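Local coordinates for replicase polyprotein 1a (Avian infectious bronchitis virus, PDB 3LD1) that is processed into several non-structural proteins of the viral replication machinery, the part described here being a fragment of nsp2, whose precise role is unclear, at residues V293-M298 and G317-L322; P312-G317 and F330-R335; E100-A105 and A137-V142; A18-T23 and I131-V136; R219-R224 and F258-E263. The protein carries 3 engineered substitutions. One frame throughout, in Å; residues are numbered along the deposited sequence.

Contact 1: V293-M298 and G317-L322; sequences VVVRGM and GWSAIL
Trp318 takes Arg296 CD over one face of its indole, 4.1 Å from the centroid of the five-membered ring, a CH-pi contact displaced toward the rim; Gly297 O lies in plane at the edge. Arg299 adds a cation-pi contact to the same indole. The guanidinium of Arg296, with Gly317 O at its edge and near its plane, is turned 51° from the ring and does not stack: the chain bends at chi2, and NH2 goes on to a salt bridge with Glu316. Behind this pair the backbones are bonded in parallel. Gly317 N donates to Val294 O at 2.9 Å, and Gly317 O receives Arg296 N at 2.8 Å with the N-H almost straight (175°). Farther along, Ser319 N reaches Gly297 O at 3.0 Å. Between these bonds the register slips by one residue. Val295 and Met298 share a face of the sheet with Ser319. Val295 CG1 packs 3.7 Å from Ser319 CB, while Met298, its chain bent at chi2 and chi3, folds back to bring SD 3.1 Å from Ser319 OG and CE near Ile321 CD1. Parallel pairing of 291-298 with 316-322, interrupted by a beta bulge, is the element built here within the mixed sheet of the C-terminal part.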
# COMPACT_ATOMS: atom_id res chain seq x y z
N VAL A 293 -16.69 26.57 -1.29
CA VAL A 293 -17.68 27.54 -0.90
C VAL A 293 -17.36 28.96 -1.42
O VAL A 293 -16.24 29.19 -1.94
CB VAL A 293 -17.76 27.63 0.61
CG1 VAL A 293 -18.37 26.32 1.24
CG2 VAL A 293 -16.37 28.07 1.17
N VAL A 294 -18.33 29.90 -1.26
CA VAL A 294 -18.12 31.33 -1.44
C VAL A 294 -18.19 32.14 -0.16
O VAL A 294 -19.16 32.04 0.56
CB VAL A 294 -19.22 31.95 -2.33
CG1 VAL A 294 -19.03 33.48 -2.47
CG2 VAL A 294 -19.35 31.19 -3.71
N VAL A 295 -17.24 33.02 0.08
CA VAL A 295 -17.27 33.74 1.30
C VAL A 295 -17.63 35.11 0.91
O VAL A 295 -16.81 35.80 0.32
CB VAL A 295 -15.82 33.75 1.94
CG1 VAL A 295 -15.79 34.27 3.39
CG2 VAL A 295 -15.24 32.37 1.93
N ARG A 296 -18.84 35.56 1.26
CA ARG A 296 -19.31 36.93 0.82
C ARG A 296 -18.56 38.02 1.49
O ARG A 296 -18.36 39.06 0.86
CB ARG A 296 -20.81 37.19 1.08
CG ARG A 296 -21.73 36.27 0.27
CD ARG A 296 -22.76 35.56 1.14
NE ARG A 296 -23.75 34.87 0.33
CZ ARG A 296 -24.96 35.36 0.01
NH1 ARG A 296 -25.36 36.57 0.43
NH2 ARG A 296 -25.79 34.62 -0.74
N GLY A 297 -18.18 37.83 2.76
CA GLY A 297 -17.49 38.86 3.57
C GLY A 297 -17.45 38.34 5.01
O GLY A 297 -17.86 37.18 5.32
N MET A 298 -16.93 39.18 5.91
CA MET A 298 -16.81 38.84 7.35
C MET A 298 -18.05 39.31 8.02
O MET A 298 -18.48 40.41 7.73
CB MET A 298 -15.68 39.62 8.05
CG MET A 298 -15.31 39.03 9.43
SD MET A 298 -14.38 37.45 9.31
CE MET A 298 -12.79 38.18 8.82
N GLY A 317 -21.63 31.53 2.03
CA GLY A 317 -21.73 31.98 3.42
C GLY A 317 -20.84 33.18 3.67
O GLY A 317 -20.62 34.08 2.78
N TRP A 318 -20.28 33.21 4.89
CA TRP A 318 -19.36 34.27 5.35
C TRP A 318 -18.16 33.63 6.12
O TRP A 318 -18.16 32.43 6.45
CB TRP A 318 -20.11 35.26 6.27
CG TRP A 318 -21.40 35.74 5.67
CD1 TRP A 318 -21.61 36.94 4.98
CD2 TRP A 318 -22.68 35.04 5.64
NE1 TRP A 318 -22.92 36.99 4.54
CE2 TRP A 318 -23.59 35.86 4.93
CE3 TRP A 318 -23.13 33.82 6.14
CZ2 TRP A 318 -24.93 35.49 4.71
CZ3 TRP A 318 -24.48 33.44 5.90
CH2 TRP A 318 -25.36 34.29 5.19
N SER A 319 -17.18 34.46 6.47
CA SER A 319 -16.18 34.12 7.42
C SER A 319 -16.56 34.81 8.68
O SER A 319 -17.26 35.81 8.62
CB SER A 319 -14.80 34.57 6.95
OG SER A 319 -14.80 35.92 6.59
N ALA A 320 -16.16 34.25 9.81
CA ALA A 320 -16.35 34.82 11.13
C ALA A 320 -15.17 34.36 11.97
O ALA A 320 -14.69 33.23 11.81
CB ALA A 320 -17.70 34.30 11.75
N ILE A 321 -14.65 35.22 12.82
CA ILE A 321 -13.57 34.75 13.66
C ILE A 321 -14.10 34.18 14.96
O ILE A 321 -14.51 34.93 15.80
CB ILE A 321 -12.58 35.86 13.95
CG1 ILE A 321 -11.83 36.18 12.65
CG2 ILE A 321 -11.66 35.40 15.07
CD1 ILE A 321 -11.23 37.51 12.65
N LEU A 322 -14.05 32.87 15.11
CA LEU A 322 -14.59 32.18 16.30
C LEU A 322 -13.51 31.51 17.10
O LEU A 322 -12.53 30.95 16.53
CB LEU A 322 -15.65 31.17 15.87
CG LEU A 322 -16.70 31.75 14.87
CD1 LEU A 322 -17.58 30.63 14.32
CD2 LEU A 322 -17.59 32.75 15.55

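Contact 2: P312-G317 and F330-R335; sequences PVESEG and FKSGDR
Phe330 lies against the 312-314 backbone, and its ring makes the dense part of this contact. Glu314 N sits over one face, 3.7 Å above the plane and toward the rim, with the Val313 carbonyl carbon over the same ring. Pro312 O comes obliquely to CE2 of Phe330 at 3.4 Å. The aliphatic part of Glu314 crosses the ring at about a right angle, its CG 3.4 Å from Phe330 CD2, while Val313 CG1 makes a looser approach of 4.4 Å to Phe330 CE1. With CG between its backbone N and carbonyl carbon (chi1 63°), Phe330 swings its ring over the incoming loop; Tyr337 of the adjacent strand 335-342 and Val350 of strand 345-355 pack on it. The outer side is looser and partly exposed. Glu314 OE2 stays 4.3 Å from Ser332 OG, with no hydrogen bond, and the Lys331 chain leads away from the 312-317 segment. No direct hydrogen bond joins the two segments; instead a water donates to Glu316 O at 3.0 Å and accepts from Lys331 N at 3.2 Å. From Ser332 to Arg335 the chain reverses in a type II' beta turn. Strands 316-322 and 325-332 form a beta hairpin, and this contact lies at its open end, where a water bridges the two strands.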
# COMPACT_ATOMS: atom_id res chain seq x y z
N PRO A 312 -25.14 19.18 5.69
CA PRO A 312 -24.52 19.79 4.54
C PRO A 312 -23.96 21.19 4.79
O PRO A 312 -24.63 22.08 5.37
CB PRO A 312 -25.66 19.83 3.52
CG PRO A 312 -26.44 18.57 3.81
CD PRO A 312 -26.40 18.51 5.33
N VAL A 313 -22.70 21.36 4.39
CA VAL A 313 -22.16 22.65 4.29
C VAL A 313 -22.81 23.43 3.12
O VAL A 313 -22.78 22.96 2.00
CB VAL A 313 -20.65 22.56 4.12
CG1 VAL A 313 -20.07 23.95 3.81
CG2 VAL A 313 -20.02 21.94 5.40
N GLU A 314 -23.37 24.61 3.37
CA GLU A 314 -23.91 25.42 2.33
C GLU A 314 -22.75 26.03 1.56
O GLU A 314 -21.73 26.42 2.15
CB GLU A 314 -24.82 26.51 2.94
CG GLU A 314 -26.12 25.95 3.55
CD GLU A 314 -26.91 25.02 2.54
OE1 GLU A 314 -27.30 25.51 1.45
OE2 GLU A 314 -27.08 23.79 2.81
N SER A 315 -22.94 26.13 0.24
CA SER A 315 -21.90 26.58 -0.69
C SER A 315 -21.68 28.12 -0.74
O SER A 315 -20.70 28.59 -1.39
CB SER A 315 -22.15 26.03 -2.08
OG SER A 315 -23.25 26.70 -2.67
N GLU A 316 -22.55 28.89 -0.06
CA GLU A 316 -22.31 30.33 0.09
C GLU A 316 -22.53 30.70 1.51
O GLU A 316 -23.51 30.24 2.14
CB GLU A 316 -23.30 31.19 -0.72
CG GLU A 316 -23.20 30.99 -2.24
CD GLU A 316 -23.73 32.18 -2.99
OE1 GLU A 316 -23.95 33.27 -2.41
OE2 GLU A 316 -23.90 32.02 -4.20
N GLY A 317 -21.63 31.53 2.03
CA GLY A 317 -21.73 31.98 3.42
C GLY A 317 -20.84 33.18 3.67
O GLY A 317 -20.62 34.08 2.78
N PHE A 330 -22.27 29.69 7.88
CA PHE A 330 -23.37 29.70 6.96
C PHE A 330 -24.71 29.60 7.69
O PHE A 330 -24.75 29.13 8.80
CB PHE A 330 -23.22 28.56 5.95
CG PHE A 330 -23.25 27.17 6.52
CD1 PHE A 330 -22.10 26.59 7.00
CD2 PHE A 330 -24.41 26.42 6.46
CE1 PHE A 330 -22.10 25.26 7.45
CE2 PHE A 330 -24.45 25.07 6.91
CZ PHE A 330 -23.30 24.51 7.42
N LYS A 331 -25.78 30.03 7.02
CA LYS A 331 -27.18 30.01 7.48
C LYS A 331 -27.98 28.87 6.78
O LYS A 331 -27.84 28.61 5.60
CB LYS A 331 -27.81 31.37 7.15
CG LYS A 331 -29.00 31.80 8.03
CD LYS A 331 -29.73 33.07 7.50
CE LYS A 331 -31.01 33.37 8.40
NZ LYS A 331 -31.93 34.43 7.87
N SER A 332 -28.82 28.18 7.54
CA SER A 332 -29.52 26.99 7.07
C SER A 332 -30.94 27.00 7.63
O SER A 332 -31.17 26.57 8.79
CB SER A 332 -28.79 25.75 7.53
OG SER A 332 -28.93 24.74 6.56
N GLY A 333 -31.88 27.53 6.83
CA GLY A 333 -33.16 27.92 7.37
C GLY A 333 -32.95 29.11 8.29
O GLY A 333 -32.34 30.16 7.90
N ASP A 334 -33.44 28.99 9.54
CA ASP A 334 -33.37 30.17 10.43
C ASP A 334 -32.10 30.12 11.25
O ASP A 334 -31.81 31.10 11.95
CB ASP A 334 -34.57 30.34 11.38
CG ASP A 334 -35.87 29.66 10.85
OD1 ASP A 334 -36.49 28.93 11.68
OD2 ASP A 334 -36.27 29.84 9.65
N ARG A 335 -31.38 29.00 11.13
CA ARG A 335 -30.23 28.65 11.97
C ARG A 335 -28.86 28.92 11.33
O ARG A 335 -28.70 28.88 10.11
CB ARG A 335 -30.26 27.16 12.26
CG ARG A 335 -31.60 26.64 12.65
CD ARG A 335 -31.73 26.73 14.11
NE ARG A 335 -30.60 26.00 14.65
CZ ARG A 335 -30.52 24.68 14.78
NH1 ARG A 335 -31.55 23.90 14.44
NH2 ARG A 335 -29.41 24.15 15.26
O HOH W 1 -25.73 31.08 4.00

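Contact 3: E100-A105 and A137-V142; sequences ELLKTA and AAKIQV
This is side-chain packing between helix ends: the C-terminal end of helix 93-103, with the start of the next helix, faces the N-terminal end of helix 140-162 among the helices of the N-terminal half. The backbones stay well apart, with Leu102 CA 8.0 Å from Val142 CA, and side chains bridge the gap. Leu102 has CG anti to the carbonyl carbon (chi1 -78°), and although its first bond does not aim across the interface, the CD2 branch comes round to do the touching. That methyl meets Lys139 CD at 3.8 Å and Val142 CG2 at 4.0 Å, the leucine and valine crossing at about a right angle. Leu101 adds a wider approach, its CD2 4.3 Å from Val142 CG1. Tyr98 packs on Lys139 and Val142 from the same helix as the leucines. At the other end, extended Gln141 brings OE1 to 3.2 Å from Ala105 CB; Ser109 OG is hydrogen-bonded to Gln141 OE1 and also to Ala105 O. Behind the leucines, Thr104 OG1 donates to Leu101 O at 2.9 Å. Lys139 is the N-cap residue of its helix, and Asp17 accepts hydrogen bonds from the backbone N of Ala138 and Lys139. No hydrogen bond or salt bridge runs directly between the two segments, so their direct association rests on van der Waals contact, to which the lysine contributes through its methylene CD and the glutamine through its amide oxygen against a methyl.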
# COMPACT_ATOMS: atom_id res chain seq x y z
N GLU A 100 21.16 -21.44 -9.76
CA GLU A 100 22.32 -21.02 -9.02
C GLU A 100 21.91 -20.40 -7.64
O GLU A 100 22.36 -20.87 -6.60
CB GLU A 100 23.22 -20.09 -9.86
CG GLU A 100 24.69 -20.20 -9.56
CD GLU A 100 25.23 -21.60 -10.01
OE1 GLU A 100 24.99 -22.00 -11.18
OE2 GLU A 100 25.86 -22.31 -9.19
N LEU A 101 21.06 -19.36 -7.64
CA LEU A 101 20.61 -18.83 -6.34
C LEU A 101 20.20 -19.93 -5.36
O LEU A 101 20.67 -19.88 -4.22
CB LEU A 101 19.49 -17.84 -6.50
CG LEU A 101 19.03 -16.97 -5.32
CD1 LEU A 101 20.11 -15.97 -4.88
CD2 LEU A 101 17.81 -16.17 -5.72
N LEU A 102 19.42 -20.94 -5.82
CA LEU A 102 19.00 -22.07 -4.96
C LEU A 102 20.15 -22.81 -4.35
O LEU A 102 20.15 -23.06 -3.13
CB LEU A 102 18.15 -23.09 -5.68
CG LEU A 102 16.71 -22.60 -5.86
CD1 LEU A 102 15.88 -23.47 -6.87
CD2 LEU A 102 15.96 -22.41 -4.52
N LYS A 103 21.10 -23.13 -5.22
CA LYS A 103 22.34 -23.74 -4.86
C LYS A 103 23.08 -23.00 -3.75
O LYS A 103 23.57 -23.63 -2.83
CB LYS A 103 23.25 -23.91 -6.10
CG LYS A 103 23.37 -25.38 -6.56
CD LYS A 103 23.36 -25.62 -8.12
CE LYS A 103 23.18 -27.17 -8.48
NZ LYS A 103 23.35 -27.56 -9.95
N THR A 104 23.11 -21.68 -3.78
CA THR A 104 23.75 -20.92 -2.71
C THR A 104 22.86 -20.64 -1.47
O THR A 104 23.25 -19.90 -0.60
CB THR A 104 24.37 -19.60 -3.26
OG1 THR A 104 23.35 -18.74 -3.81
CG2 THR A 104 25.45 -19.87 -4.26
N ALA A 105 21.66 -21.21 -1.36
CA ALA A 105 20.78 -20.81 -0.22
C ALA A 105 21.34 -21.36 1.06
O ALA A 105 21.19 -20.79 2.14
CB ALA A 105 19.40 -21.30 -0.40
N ALA A 137 8.22 -15.49 -6.76
CA ALA A 137 8.52 -16.90 -6.82
C ALA A 137 7.61 -17.66 -5.88
O ALA A 137 7.30 -17.14 -4.86
CB ALA A 137 9.96 -17.11 -6.46
N ALA A 138 7.13 -18.86 -6.25
CA ALA A 138 6.57 -19.83 -5.27
C ALA A 138 7.53 -20.26 -4.13
O ALA A 138 7.07 -20.55 -3.01
CB ALA A 138 6.01 -21.10 -5.99
N LYS A 139 8.82 -20.42 -4.39
CA LYS A 139 9.61 -20.96 -3.30
C LYS A 139 9.81 -19.92 -2.23
O LYS A 139 10.39 -18.80 -2.42
CB LYS A 139 10.96 -21.60 -3.70
CG LYS A 139 11.30 -22.86 -2.80
CD LYS A 139 12.75 -23.17 -2.68
CE LYS A 139 13.05 -24.45 -1.86
NZ LYS A 139 11.84 -25.38 -2.01
N ILE A 140 9.29 -20.29 -1.10
CA ILE A 140 9.13 -19.32 -0.06
C ILE A 140 10.45 -18.64 0.24
O ILE A 140 10.58 -17.39 0.29
CB ILE A 140 8.57 -20.01 1.13
CG1 ILE A 140 7.09 -20.35 0.87
CG2 ILE A 140 8.76 -19.19 2.36
CD1 ILE A 140 6.54 -21.42 1.79
N GLN A 141 11.45 -19.45 0.43
CA GLN A 141 12.75 -19.02 0.83
C GLN A 141 13.33 -18.03 -0.15
O GLN A 141 14.12 -17.17 0.24
CB GLN A 141 13.60 -20.30 0.97
CG GLN A 141 15.11 -20.19 1.19
CD GLN A 141 15.85 -21.53 0.78
OE1 GLN A 141 16.86 -21.89 1.37
NE2 GLN A 141 15.32 -22.25 -0.22
N VAL A 142 12.90 -18.06 -1.41
CA VAL A 142 13.40 -17.06 -2.34
C VAL A 142 12.58 -15.80 -2.32
O VAL A 142 13.12 -14.67 -2.20
CB VAL A 142 13.50 -17.61 -3.83
CG1 VAL A 142 13.64 -16.44 -4.90
CG2 VAL A 142 14.61 -18.64 -3.96

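Contact 4: A18-T23 and I131-V136; sequences ALFFYT and ILWLQV
An aromatic cluster in the N-terminal half of the chain joins the end of helix 13-20, with the type I beta turn Phe20-Thr23 that follows, to helix 128-134. Trp133 is its centre. Phe20 meets it in a T-shaped (edge-to-face) pair: the phenyl edge is directed at the indole face, the planes stand at 81°, and the six-membered centroids are 5.1 Å apart. The closest atoms are Phe20 CE2 and Trp133 CE3, 3.4 Å from each other. CG of Phe20 is anti to the backbone N (chi1 -175°), which carries the ring across toward the tryptophan. Thr23 comes over the indole with its methyl, CG2 lying 4.2 Å from the centroid of the five-membered ring in an off-centre CH-pi contact; its OG1 instead bonds to His25 N. Phe21 passes Trp133 in the opposite direction and touches the base of that side chain, CE1 to Trp133 CB at 3.4 Å. Phe94 and Tyr98 meet the Phe21 ring, and Phe40 that of Phe20, while Ala33 and Val36 of helix 30-46 pack on Trp133. The buried contact is thus apolar, without a hydrogen bond between the segments. On the far side of Phe21, CE2 reaches the methyl CD2 of Leu134 at 4.1 Å.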
# COMPACT_ATOMS: atom_id res chain seq x y z
N ALA A 18 10.99 -22.64 -11.90
CA ALA A 18 11.89 -22.69 -13.06
C ALA A 18 11.07 -22.71 -14.33
O ALA A 18 11.43 -22.03 -15.28
CB ALA A 18 12.80 -23.84 -13.03
N LEU A 19 10.00 -23.51 -14.35
CA LEU A 19 9.10 -23.55 -15.53
C LEU A 19 8.64 -22.11 -15.76
O LEU A 19 9.01 -21.51 -16.75
CB LEU A 19 7.90 -24.43 -15.27
CG LEU A 19 6.74 -24.42 -16.29
CD1 LEU A 19 7.23 -24.75 -17.71
CD2 LEU A 19 5.64 -25.41 -15.82
N PHE A 20 7.90 -21.52 -14.83
CA PHE A 20 7.43 -20.14 -15.05
C PHE A 20 8.53 -19.13 -15.51
O PHE A 20 8.27 -18.18 -16.26
CB PHE A 20 6.71 -19.56 -13.81
CG PHE A 20 6.10 -18.16 -14.06
CD1 PHE A 20 4.95 -18.02 -14.85
CD2 PHE A 20 6.72 -17.01 -13.54
CE1 PHE A 20 4.41 -16.72 -15.08
CE2 PHE A 20 6.18 -15.72 -13.72
CZ PHE A 20 5.06 -15.55 -14.51
N PHE A 21 9.75 -19.32 -15.05
CA PHE A 21 10.76 -18.34 -15.38
C PHE A 21 11.26 -18.34 -16.83
O PHE A 21 12.25 -17.66 -17.16
CB PHE A 21 11.90 -18.53 -14.42
CG PHE A 21 11.61 -18.00 -13.08
CD1 PHE A 21 10.61 -17.03 -12.90
CD2 PHE A 21 12.39 -18.40 -11.97
CE1 PHE A 21 10.36 -16.51 -11.61
CE2 PHE A 21 12.13 -17.90 -10.67
CZ PHE A 21 11.13 -16.97 -10.49
N TYR A 22 10.61 -19.12 -17.70
CA TYR A 22 10.88 -19.05 -19.14
C TYR A 22 10.08 -17.94 -19.77
O TYR A 22 10.29 -17.65 -20.94
CB TYR A 22 10.50 -20.35 -19.83
CG TYR A 22 11.56 -21.39 -19.76
CD1 TYR A 22 12.30 -21.75 -20.93
CD2 TYR A 22 11.83 -22.07 -18.53
CE1 TYR A 22 13.35 -22.77 -20.85
CE2 TYR A 22 12.85 -23.07 -18.47
CZ TYR A 22 13.60 -23.37 -19.65
OH TYR A 22 14.56 -24.27 -19.63
N THR A 23 9.16 -17.34 -18.99
CA THR A 23 8.20 -16.36 -19.49
C THR A 23 8.91 -15.20 -20.20
O THR A 23 10.07 -14.85 -19.87
CB THR A 23 7.34 -15.78 -18.36
OG1 THR A 23 6.26 -15.03 -18.94
CG2 THR A 23 8.18 -14.87 -17.45
N ILE A 131 14.41 -9.64 -10.85
CA ILE A 131 14.13 -9.35 -9.48
C ILE A 131 12.65 -9.39 -9.20
O ILE A 131 12.17 -10.16 -8.34
CB ILE A 131 14.70 -7.97 -9.07
CG1 ILE A 131 16.24 -7.99 -9.28
CG2 ILE A 131 14.27 -7.66 -7.65
CD1 ILE A 131 16.99 -7.25 -8.28
N LEU A 132 11.88 -8.62 -9.96
CA LEU A 132 10.43 -8.71 -9.73
C LEU A 132 9.91 -10.15 -9.80
O LEU A 132 9.04 -10.47 -9.07
CB LEU A 132 9.63 -7.75 -10.60
CG LEU A 132 9.29 -6.26 -10.33
CD1 LEU A 132 9.70 -5.53 -8.98
CD2 LEU A 132 9.77 -5.46 -11.59
N TRP A 133 10.44 -11.03 -10.63
CA TRP A 133 9.87 -12.40 -10.69
C TRP A 133 10.27 -13.20 -9.42
O TRP A 133 9.47 -13.98 -8.83
CB TRP A 133 10.25 -13.17 -11.98
CG TRP A 133 9.72 -12.61 -13.37
CD1 TRP A 133 10.50 -12.29 -14.44
CD2 TRP A 133 8.35 -12.36 -13.81
NE1 TRP A 133 9.74 -11.81 -15.48
CE2 TRP A 133 8.43 -11.88 -15.14
CE3 TRP A 133 7.09 -12.48 -13.21
CZ2 TRP A 133 7.30 -11.51 -15.88
CZ3 TRP A 133 5.98 -12.16 -13.95
CH2 TRP A 133 6.09 -11.66 -15.28
N LEU A 134 11.51 -12.99 -8.99
CA LEU A 134 11.99 -13.58 -7.72
C LEU A 134 10.99 -13.23 -6.59
O LEU A 134 10.64 -14.08 -5.74
CB LEU A 134 13.42 -13.14 -7.39
CG LEU A 134 14.45 -13.64 -8.44
CD1 LEU A 134 15.85 -13.17 -8.16
CD2 LEU A 134 14.46 -15.17 -8.63
N GLN A 135 10.50 -11.99 -6.65
CA GLN A 135 9.67 -11.46 -5.62
C GLN A 135 8.29 -12.05 -5.73
O GLN A 135 7.47 -11.85 -4.84
CB GLN A 135 9.68 -9.93 -5.60
CG GLN A 135 11.02 -9.37 -5.17
CD GLN A 135 11.19 -7.92 -5.62
OE1 GLN A 135 10.55 -7.53 -6.57
NE2 GLN A 135 12.05 -7.10 -4.92
N VAL A 136 8.05 -12.83 -6.77
CA VAL A 136 6.77 -13.56 -6.84
C VAL A 136 6.99 -15.05 -6.98
O VAL A 136 6.05 -15.79 -7.26
CB VAL A 136 5.78 -13.02 -7.98
CG1 VAL A 136 5.26 -11.65 -7.61
CG2 VAL A 136 6.49 -12.90 -9.30

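Contact 5: R219-R224 and F258-E263; sequences RTLVVR and FAFFRE. Engineered in segment 258-263: Phe258 (natural residue Leu).
Arg219 and Arg262 meet through both backbone and side chain. Arg219 N donates to Arg262 O at 3.2 Å; the N-H points nearly straight at the oxygen (170°), but the donor stands above the carbonyl plane, 38° out of it. Next to this bond, Arg219 CA makes a CA-H...O contact of 3.5 Å with Phe261 O, and Arg219 CG lies 3.3 Å from Phe260 O. The two arginine side chains run alongside each other in the same direction, with Arg262 CG over one face of the Arg219 guanidinium and Arg219 NH2 3.6 Å from Arg262 CD. The like-charged groups remain offset, Arg219 NH2 being 4.6 Å from Arg262 NE. Two residues further on, Leu221 CG packs obliquely on Phe260 CE2 at 4.0 Å. These contacts join two separate antiparallel sheets: 220-223 pairs with 214-217 in a two-stranded sheet, whereas 258-260 lies between 253-255 and 265-269 in a four-stranded one, so a loop-to-loop bond connects them without extending either. Arg219 is extended from CG to NE (chi3 -177°), which carries its NE to a hydrogen bond with Gly251 O. Arg262 is set by Asp349, which accepts a bond from its backbone N, and by a weak bond from NH1 to His348 O. Phe242 of helix 232-243 meets Phe260 edge-to-face and also packs on Leu221.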
# COMPACT_ATOMS: atom_id res chain seq x y z
N ARG A 219 -9.92 11.46 11.92
CA ARG A 219 -8.80 12.17 12.53
C ARG A 219 -7.53 11.36 12.65
O ARG A 219 -6.71 11.64 13.54
CB ARG A 219 -9.12 12.70 13.91
CG ARG A 219 -10.39 13.51 14.00
CD ARG A 219 -10.94 13.55 15.46
NE ARG A 219 -12.20 14.28 15.42
CZ ARG A 219 -13.44 13.75 15.38
NH1 ARG A 219 -13.66 12.40 15.43
NH2 ARG A 219 -14.49 14.60 15.30
N THR A 220 -7.32 10.39 11.77
CA THR A 220 -6.01 9.77 11.62
C THR A 220 -5.60 9.91 10.20
O THR A 220 -6.46 9.95 9.29
CB THR A 220 -6.02 8.21 11.82
OG1 THR A 220 -7.15 7.78 12.56
CG2 THR A 220 -4.82 7.79 12.48
N LEU A 221 -4.27 9.95 10.02
CA LEU A 221 -3.66 9.66 8.75
C LEU A 221 -3.92 8.16 8.50
O LEU A 221 -3.97 7.39 9.43
CB LEU A 221 -2.17 9.92 8.86
CG LEU A 221 -1.72 11.39 8.86
CD1 LEU A 221 -0.26 11.60 9.29
CD2 LEU A 221 -1.88 11.98 7.48
N VAL A 222 -4.21 7.78 7.26
CA VAL A 222 -4.25 6.38 6.88
C VAL A 222 -3.64 6.24 5.49
O VAL A 222 -3.73 7.11 4.69
CB VAL A 222 -5.66 5.73 6.98
CG1 VAL A 222 -6.60 6.52 7.91
CG2 VAL A 222 -6.29 5.42 5.59
N VAL A 223 -2.89 5.17 5.26
CA VAL A 223 -2.35 4.89 3.95
C VAL A 223 -3.39 4.00 3.32
O VAL A 223 -3.59 2.86 3.78
CB VAL A 223 -1.01 4.15 4.08
CG1 VAL A 223 -0.66 3.44 2.79
CG2 VAL A 223 0.07 5.11 4.40
N ARG A 224 -4.11 4.55 2.35
CA ARG A 224 -5.15 3.78 1.66
C ARG A 224 -4.64 2.38 1.33
O ARG A 224 -5.25 1.40 1.72
CB ARG A 224 -5.57 4.50 0.38
CG ARG A 224 -6.44 5.79 0.66
CD ARG A 224 -7.89 5.56 0.17
NE ARG A 224 -8.06 6.24 -1.11
CZ ARG A 224 -8.67 7.41 -1.25
NH1 ARG A 224 -9.23 8.01 -0.17
NH2 ARG A 224 -8.73 7.98 -2.46
N PHE A 258 -0.10 21.44 13.48
CA PHE A 258 -1.08 20.79 12.62
C PHE A 258 -2.32 20.47 13.37
O PHE A 258 -2.24 20.24 14.57
CB PHE A 258 -0.53 19.48 12.02
CG PHE A 258 0.59 19.68 11.05
CD1 PHE A 258 1.91 19.45 11.44
CD2 PHE A 258 0.33 20.13 9.76
CE1 PHE A 258 2.97 19.66 10.56
CE2 PHE A 258 1.36 20.36 8.86
CZ PHE A 258 2.69 20.14 9.25
N ALA A 259 -3.44 20.40 12.62
CA ALA A 259 -4.75 19.96 13.12
C ALA A 259 -5.41 18.91 12.22
O ALA A 259 -5.33 19.00 10.99
CB ALA A 259 -5.68 21.13 13.27
N PHE A 260 -6.09 17.97 12.85
CA PHE A 260 -6.54 16.82 12.14
C PHE A 260 -8.01 16.63 12.42
O PHE A 260 -8.38 16.14 13.50
CB PHE A 260 -5.75 15.61 12.64
CG PHE A 260 -4.34 15.59 12.17
CD1 PHE A 260 -3.35 16.23 12.87
CD2 PHE A 260 -4.00 14.94 10.99
CE1 PHE A 260 -2.03 16.24 12.39
CE2 PHE A 260 -2.68 14.95 10.49
CZ PHE A 260 -1.70 15.59 11.18
N PHE A 261 -8.81 17.03 11.43
CA PHE A 261 -10.23 17.09 11.51
C PHE A 261 -10.78 15.80 10.96
O PHE A 261 -10.02 14.88 10.67
CB PHE A 261 -10.65 18.28 10.68
CG PHE A 261 -10.57 19.59 11.44
CD1 PHE A 261 -9.60 20.52 11.15
CD2 PHE A 261 -11.46 19.86 12.50
CE1 PHE A 261 -9.51 21.71 11.88
CE2 PHE A 261 -11.37 21.02 13.21
CZ PHE A 261 -10.37 21.95 12.91
N ARG A 262 -12.10 15.66 10.82
CA ARG A 262 -12.66 14.31 10.47
C ARG A 262 -11.91 13.70 9.31
O ARG A 262 -11.51 12.58 9.36
CB ARG A 262 -14.18 14.35 10.13
CG ARG A 262 -15.11 13.68 11.15
CD ARG A 262 -15.89 14.69 11.96
NE ARG A 262 -17.34 14.83 11.65
CZ ARG A 262 -17.87 15.60 10.69
NH1 ARG A 262 -17.08 16.30 9.83
NH2 ARG A 262 -19.21 15.67 10.57
N GLU A 263 -11.68 14.51 8.29
CA GLU A 263 -11.35 14.06 6.96
C GLU A 263 -10.31 14.87 6.33
O GLU A 263 -10.16 14.75 5.16
CB GLU A 263 -12.59 14.19 6.07
CG GLU A 263 -13.59 13.08 6.26
CD GLU A 263 -14.96 13.49 5.72
OE1 GLU A 263 -15.65 12.60 5.09
OE2 GLU A 263 -15.33 14.71 5.91

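From the N terminus, contact 4 opens first at 18-23; contact 3 opens at 100-105 before contact 4 closes at 131-136, and itself closes at 137-142. The two therefore cross, and they touch where Val142 packs on Leu134 and Ala137 on Phe21, tying helices 13-20, 93-103, 128-134 and 140-162 together. Contact 5 follows in series, closing a loop of 33 residues that includes helix 232-243. Contact 1 opens at 293-298, and contact 2 at 312-317 before contact 1 closes at 317-322; contact 2 closes at 330-335. These also cross, sharing Gly317, and are linked by the Arg296-Glu316 salt bridge. Their centres lie 59 to 64 Å from those of contacts 3 and 4.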